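Local coordinates for protein CG8862 (Drosophila melanogaster, PDB 3ISM) that probably cleaves DNA and RNA as a magnesium-dependent mitochondrial endonuclease of the DNA/RNA non-specific (His-Me finger) family, at residues 19-33 against 40-54. Numbering follows the deposited sequence.
Sequences IGQIMKYGFPGLDHV and VLSYDRRNRVPHWVF
At the edge of the mixed central sheet of this His-Me finger nuclease, the loop after helix 16-22 lies across the hairpin of strands 40-44 and 49-57 and leads into edge strand 33-35, whose Val33 faces Ser42 as an antiparallel non-hydrogen-bonded pair. One step earlier Tyr43 N donates to His32 O (3.1 Å). A classic bulge, in which His51 and Trp52 both face Ser42, lies where the chain turns a corner at His51. The Trp52 indole is clamped there: Ser42 CB lies against one face, and on the opposite face Pro28 CD sits 3.8 Å from the centroid of the six-membered ring, 12° off its normal, a CH-pi contact. Met23, its chain bent at chi2 and chi3, brings SD obliquely to 4.6 Å from the centroid of the Phe54 ring, a Met-aromatic contact, and carries CE to Trp52 CH2. Ile22 CG2 and Met23 SD both pack on Val40 CG2. Ser42 OG donates in plane to a lone pair of Asp31 O (2.6 Å), while water 1 links that hydroxyl to Trp52 NE1 and Asp31 N. Arg45 CD covers a face of the His32 ring, and its NH2 bonds Pro28 O of the second subunit, tying this edge to the dimer. His51 NE2 meets Asp31 OD2 at 2.6 Å on the anti side, 31° out of the carboxylate plane.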
loop_
_atom_site.group_PDB
_atom_site.type_symbol
_atom_site.label_atom_id
_atom_site.label_comp_id
_atom_site.label_asym_id
_atom_site.label_seq_id
_atom_site.Cartn_x
_atom_site.Cartn_y
_atom_site.Cartn_z
ATOM N N ILE B 19 6.222 26.463 -6.714
ATOM C CA ILE B 19 5.358 25.333 -6.380
ATOM C C ILE B 19 4.044 25.425 -7.168
ATOM O O ILE B 19 3.617 24.448 -7.782
ATOM C CB ILE B 19 5.062 25.233 -4.868
ATOM C CG1 ILE B 19 6.353 25.261 -4.058
ATOM C CG2 ILE B 19 4.300 23.948 -4.542
ATOM C CD1 ILE B 19 6.139 25.668 -2.588
ATOM N N GLY B 20 3.429 26.608 -7.159
ATOM C CA GLY B 20 2.215 26.864 -7.923
ATOM C C GLY B 20 2.399 26.743 -9.427
ATOM O O GLY B 20 1.465 26.377 -10.138
ATOM N N GLN B 21 3.595 27.063 -9.918
ATOM C CA GLN B 21 3.947 26.797 -11.316
ATOM C C GLN B 21 4.028 25.291 -11.608
ATOM O O GLN B 21 3.394 24.794 -12.549
ATOM C CB GLN B 21 5.261 27.477 -11.685
ATOM C CG GLN B 21 5.137 28.967 -11.996
ATOM C CD GLN B 21 6.485 29.662 -12.000
ATOM O OE1 GLN B 21 7.532 29.011 -11.928
ATOM N NE2 GLN B 21 6.470 30.992 -12.074
ATOM N N ILE B 22 4.797 24.569 -10.793
ATOM C CA ILE B 22 4.960 23.125 -10.961
ATOM C C ILE B 22 3.605 22.415 -10.852
ATOM O O ILE B 22 3.274 21.588 -11.709
ATOM C CB ILE B 22 5.994 22.526 -9.957
ATOM C CG1 ILE B 22 7.403 23.017 -10.291
ATOM C CG2 ILE B 22 5.966 21.002 -9.972
ATOM C CD1 ILE B 22 8.378 22.925 -9.122
ATOM N N MET B 23 2.813 22.786 -9.839
ATOM C CA MET B 23 1.527 22.136 -9.559
ATOM C C MET B 23 0.339 22.841 -10.203
ATOM O O MET B 23 -0.771 22.813 -9.669
ATOM C CB MET B 23 1.290 22.021 -8.047
ATOM C CG MET B 23 2.430 21.369 -7.262
ATOM S SD MET B 23 2.959 19.750 -7.893
ATOM C CE MET B 23 1.486 18.763 -7.649
ATOM N N LYS B 24 0.582 23.466 -11.347
ATOM C CA LYS B 24 -0.434 24.142 -12.157
ATOM C C LYS B 24 -1.728 23.337 -12.381
ATOM O O LYS B 24 -2.836 23.879 -12.308
ATOM C CB LYS B 24 0.180 24.478 -13.516
ATOM C CG LYS B 24 -0.764 25.141 -14.500
ATOM C CD LYS B 24 0.001 25.600 -15.722
ATOM C CE LYS B 24 -0.912 26.111 -16.790
ATOM N NZ LYS B 24 -0.109 26.736 -17.878
ATOM N N TYR B 25 -1.573 22.050 -12.671
ATOM C CA TYR B 25 -2.706 21.214 -13.050
ATOM C C TYR B 25 -3.281 20.374 -11.907
ATOM O O TYR B 25 -4.107 19.494 -12.133
ATOM C CB TYR B 25 -2.331 20.345 -14.253
ATOM C CG TYR B 25 -2.130 21.167 -15.515
ATOM C CD1 TYR B 25 -0.884 21.237 -16.139
ATOM C CD2 TYR B 25 -3.180 21.903 -16.063
ATOM C CE1 TYR B 25 -0.692 22.006 -17.285
ATOM C CE2 TYR B 25 -3.004 22.667 -17.229
ATOM C CZ TYR B 25 -1.754 22.709 -17.830
ATOM O OH TYR B 25 -1.567 23.457 -18.964
ATOM N N GLY B 26 -2.851 20.655 -10.681
ATOM C CA GLY B 26 -3.427 20.000 -9.509
ATOM C C GLY B 26 -2.467 19.056 -8.832
ATOM O O GLY B 26 -1.407 18.737 -9.378
ATOM N N PHE B 27 -2.848 18.611 -7.639
ATOM C CA PHE B 27 -2.083 17.648 -6.861
ATOM C C PHE B 27 -2.623 16.231 -7.037
ATOM O O PHE B 27 -3.792 15.998 -6.766
ATOM C CB PHE B 27 -2.158 18.015 -5.363
ATOM C CG PHE B 27 -1.336 19.222 -4.984
ATOM C CD1 PHE B 27 -0.213 19.078 -4.178
ATOM C CD2 PHE B 27 -1.692 20.496 -5.417
ATOM C CE1 PHE B 27 0.560 20.186 -3.811
ATOM C CE2 PHE B 27 -0.926 21.619 -5.063
ATOM C CZ PHE B 27 0.209 21.454 -4.252
ATOM N N PRO B 28 -1.771 15.272 -7.451
ATOM C CA PRO B 28 -2.228 13.864 -7.493
ATOM C C PRO B 28 -2.763 13.324 -6.152
ATOM O O PRO B 28 -3.698 12.506 -6.135
ATOM C CB PRO B 28 -0.966 13.093 -7.916
ATOM C CG PRO B 28 -0.164 14.123 -8.692
ATOM C CD PRO B 28 -0.370 15.394 -7.896
ATOM N N GLY B 29 -2.184 13.786 -5.050
ATOM C CA GLY B 29 -2.600 13.357 -3.717
ATOM C C GLY B 29 -1.981 14.295 -2.708
ATOM O O GLY B 29 -1.208 15.184 -3.079
ATOM N N LEU B 30 -2.319 14.123 -1.432
ATOM C CA LEU B 30 -1.846 15.061 -0.420
ATOM C C LEU B 30 -1.139 14.384 0.760
ATOM O O LEU B 30 -1.113 14.918 1.868
ATOM C CB LEU B 30 -2.978 16.001 0.045
ATOM C CG LEU B 30 -3.757 16.809 -1.014
ATOM C CD1 LEU B 30 -5.085 17.314 -0.440
ATOM C CD2 LEU B 30 -2.938 17.978 -1.592
ATOM N N ASP B 31 -0.547 13.220 0.513
ATOM C CA ASP B 31 0.179 12.524 1.559
ATOM C C ASP B 31 1.598 13.085 1.672
ATOM O O ASP B 31 2.405 12.959 0.752
ATOM C CB ASP B 31 0.191 11.010 1.304
ATOM C CG ASP B 31 0.526 10.195 2.558
ATOM O OD1 ASP B 31 0.615 10.791 3.646
ATOM O OD2 ASP B 31 0.675 8.951 2.468
ATOM N N HIS B 32 1.878 13.737 2.795
ATOM C CA HIS B 32 3.245 14.079 3.176
ATOM C C HIS B 32 3.962 14.791 2.015
ATOM O O HIS B 32 5.019 14.340 1.538
ATOM C CB HIS B 32 3.974 12.791 3.583
ATOM C CG HIS B 32 4.987 12.978 4.661
ATOM N ND1 HIS B 32 4.639 13.167 5.985
ATOM C CD2 HIS B 32 6.339 12.998 4.617
ATOM C CE1 HIS B 32 5.737 13.313 6.704
ATOM N NE2 HIS B 32 6.782 13.192 5.901
ATOM N N VAL B 33 3.362 15.889 1.560
ATOM C CA VAL B 33 3.836 16.614 0.372
ATOM C C VAL B 33 4.938 17.591 0.746
ATOM O O VAL B 33 4.763 18.426 1.645
ATOM C CB VAL B 33 2.696 17.364 -0.370
ATOM C CG1 VAL B 33 3.266 18.238 -1.499
ATOM C CG2 VAL B 33 1.686 16.377 -0.946
ATOM N N VAL B 40 8.425 18.750 -6.755
ATOM C CA VAL B 40 7.527 18.519 -5.625
ATOM C C VAL B 40 7.464 17.014 -5.353
ATOM O O VAL B 40 7.475 16.213 -6.285
ATOM C CB VAL B 40 6.112 19.124 -5.874
ATOM C CG1 VAL B 40 5.195 18.895 -4.680
ATOM C CG2 VAL B 40 6.211 20.624 -6.160
ATOM N N LEU B 41 7.424 16.639 -4.080
ATOM C CA LEU B 41 7.486 15.236 -3.686
ATOM C C LEU B 41 6.414 14.884 -2.663
ATOM O O LEU B 41 6.285 15.565 -1.656
ATOM C CB LEU B 41 8.871 14.933 -3.112
ATOM C CG LEU B 41 9.160 13.512 -2.603
ATOM C CD1 LEU B 41 10.471 13.042 -3.215
ATOM C CD2 LEU B 41 9.262 13.471 -1.105
ATOM N N SER B 42 5.666 13.811 -2.917
ATOM C CA SER B 42 4.793 13.224 -1.912
ATOM C C SER B 42 5.475 11.946 -1.443
ATOM O O SER B 42 5.798 11.087 -2.259
ATOM C CB SER B 42 3.419 12.936 -2.496
ATOM O OG SER B 42 2.634 12.078 -1.674
ATOM N N TYR B 43 5.746 11.856 -0.136
ATOM C CA TYR B 43 6.543 10.752 0.406
ATOM C C TYR B 43 5.653 9.682 1.034
ATOM O O TYR B 43 4.745 9.997 1.825
ATOM C CB TYR B 43 7.536 11.253 1.458
ATOM C CG TYR B 43 8.562 10.217 1.864
ATOM C CD1 TYR B 43 9.499 9.731 0.938
ATOM C CD2 TYR B 43 8.591 9.703 3.164
ATOM C CE1 TYR B 43 10.451 8.769 1.312
ATOM C CE2 TYR B 43 9.535 8.740 3.549
ATOM C CZ TYR B 43 10.465 8.286 2.612
ATOM O OH TYR B 43 11.418 7.360 2.976
ATOM N N ASP B 44 5.921 8.432 0.685
ATOM C CA ASP B 44 5.182 7.299 1.243
ATOM C C ASP B 44 5.985 6.755 2.429
ATOM O O ASP B 44 6.944 6.007 2.239
ATOM C CB ASP B 44 4.986 6.233 0.157
ATOM C CG ASP B 44 4.139 5.055 0.615
ATOM O OD1 ASP B 44 3.835 4.966 1.820
ATOM O OD2 ASP B 44 3.762 4.222 -0.246
ATOM N N ARG B 45 5.610 7.176 3.641
ATOM C CA ARG B 45 6.312 6.780 4.870
ATOM C C ARG B 45 6.301 5.273 5.158
ATOM O O ARG B 45 7.228 4.760 5.774
ATOM C CB ARG B 45 5.774 7.539 6.077
ATOM C CG ARG B 45 6.151 9.017 6.066
ATOM C CD ARG B 45 5.524 9.757 7.235
ATOM N NE ARG B 45 4.066 9.811 7.145
ATOM C CZ ARG B 45 3.268 10.189 8.149
ATOM N NH1 ARG B 45 3.784 10.524 9.327
ATOM N NH2 ARG B 45 1.957 10.240 7.974
ATOM N N ARG B 46 5.246 4.597 4.715
ATOM C CA ARG B 46 5.083 3.168 4.886
ATOM C C ARG B 46 6.063 2.391 4.005
ATOM O O ARG B 46 6.627 1.375 4.425
ATOM C CB ARG B 46 3.661 2.783 4.484
ATOM C CG ARG B 46 3.365 1.297 4.709
ATOM C CD ARG B 46 1.892 1.020 4.766
ATOM N NE ARG B 46 1.221 1.139 3.468
ATOM C CZ ARG B 46 1.305 0.230 2.489
ATOM N NH1 ARG B 46 2.026 -0.876 2.625
ATOM N NH2 ARG B 46 0.658 0.420 1.353
ATOM N N ASN B 47 6.268 2.877 2.784
ATOM C CA ASN B 47 7.071 2.158 1.803
ATOM C C ASN B 47 8.492 2.679 1.696
ATOM O O ASN B 47 9.357 2.034 1.106
ATOM C CB ASN B 47 6.354 2.152 0.453
ATOM C CG ASN B 47 5.208 1.123 0.416
ATOM O OD1 ASN B 47 5.338 0.034 0.972
ATOM N ND2 ASN B 47 4.109 1.455 -0.263
ATOM N N ARG B 48 8.727 3.829 2.316
ATOM C CA ARG B 48 10.050 4.474 2.357
ATOM C C ARG B 48 10.547 4.910 0.961
ATOM O O ARG B 48 11.758 4.898 0.702
ATOM C CB ARG B 48 11.088 3.612 3.102
ATOM C CG ARG B 48 10.997 3.625 4.647
ATOM C CD ARG B 48 9.791 2.883 5.151
ATOM N NE ARG B 48 10.029 2.045 6.329
ATOM C CZ ARG B 48 9.162 1.911 7.335
ATOM N NH1 ARG B 48 8.023 2.589 7.331
ATOM N NH2 ARG B 48 9.440 1.108 8.360
ATOM N N VAL B 49 9.594 5.287 0.091
ATOM C CA VAL B 49 9.839 5.804 -1.271
ATOM C C VAL B 49 8.764 6.870 -1.562
ATOM O O VAL B 49 7.840 7.025 -0.779
ATOM C CB VAL B 49 9.745 4.676 -2.359
ATOM C CG1 VAL B 49 10.728 3.554 -2.074
ATOM C CG2 VAL B 49 8.337 4.107 -2.462
ATOM N N PRO B 50 8.896 7.638 -2.671
ATOM C CA PRO B 50 7.782 8.549 -2.957
ATOM C C PRO B 50 6.451 7.843 -3.280
ATOM O O PRO B 50 6.455 6.727 -3.773
ATOM C CB PRO B 50 8.260 9.304 -4.212
ATOM C CG PRO B 50 9.738 9.171 -4.213
ATOM C CD PRO B 50 10.004 7.802 -3.637
ATOM N N HIS B 51 5.329 8.489 -2.986
ATOM C CA HIS B 51 4.094 8.174 -3.709
ATOM C C HIS B 51 4.253 8.690 -5.147
ATOM O O HIS B 51 3.909 8.005 -6.081
ATOM C CB HIS B 51 2.885 8.874 -3.104
ATOM C CG HIS B 51 2.451 8.334 -1.773
ATOM N ND1 HIS B 51 1.919 7.072 -1.617
ATOM C CD2 HIS B 51 2.409 8.916 -0.545
ATOM C CE1 HIS B 51 1.579 6.891 -0.349
ATOM N NE2 HIS B 51 1.875 7.994 0.324
ATOM N N TRP B 52 4.733 9.925 -5.289
ATOM C CA TRP B 52 4.889 10.577 -6.593
ATOM C C TRP B 52 5.855 11.751 -6.482
ATOM O O TRP B 52 6.113 12.270 -5.375
ATOM C CB TRP B 52 3.537 11.065 -7.174
ATOM C CG TRP B 52 2.697 11.951 -6.266
ATOM C CD1 TRP B 52 1.671 11.552 -5.463
ATOM C CD2 TRP B 52 2.789 13.378 -6.107
ATOM N NE1 TRP B 52 1.134 12.628 -4.789
ATOM C CE2 TRP B 52 1.801 13.762 -5.168
ATOM C CE3 TRP B 52 3.617 14.363 -6.644
ATOM C CZ2 TRP B 52 1.626 15.089 -4.760
ATOM C CZ3 TRP B 52 3.437 15.697 -6.233
ATOM C CH2 TRP B 52 2.461 16.034 -5.295
ATOM N N VAL B 53 6.425 12.146 -7.621
ATOM C CA VAL B 53 7.069 13.446 -7.711
ATOM C C VAL B 53 6.444 14.199 -8.900
ATOM O O VAL B 53 5.860 13.573 -9.801
ATOM C CB VAL B 53 8.603 13.350 -7.894
ATOM C CG1 VAL B 53 9.261 12.647 -6.730
ATOM C CG2 VAL B 53 8.949 12.654 -9.213
ATOM N N PHE B 54 6.576 15.526 -8.891
ATOM C CA PHE B 54 6.029 16.342 -9.949
ATOM C C PHE B 54 7.078 17.343 -10.443
ATOM O O PHE B 54 7.822 17.933 -9.654
ATOM C CB PHE B 54 4.747 17.069 -9.504
ATOM C CG PHE B 54 3.673 17.056 -10.549
ATOM C CD1 PHE B 54 2.611 16.161 -10.455
ATOM C CD2 PHE B 54 3.766 17.883 -11.668
ATOM C CE1 PHE B 54 1.631 16.116 -11.456
ATOM C CE2 PHE B 54 2.798 17.837 -12.670
ATOM C CZ PHE B 54 1.732 16.944 -12.569
HETATM O O HOH W 1 -0.007 11.788 -2.265
HETATM O O HOH W 2 3.258 8.924 4.117
#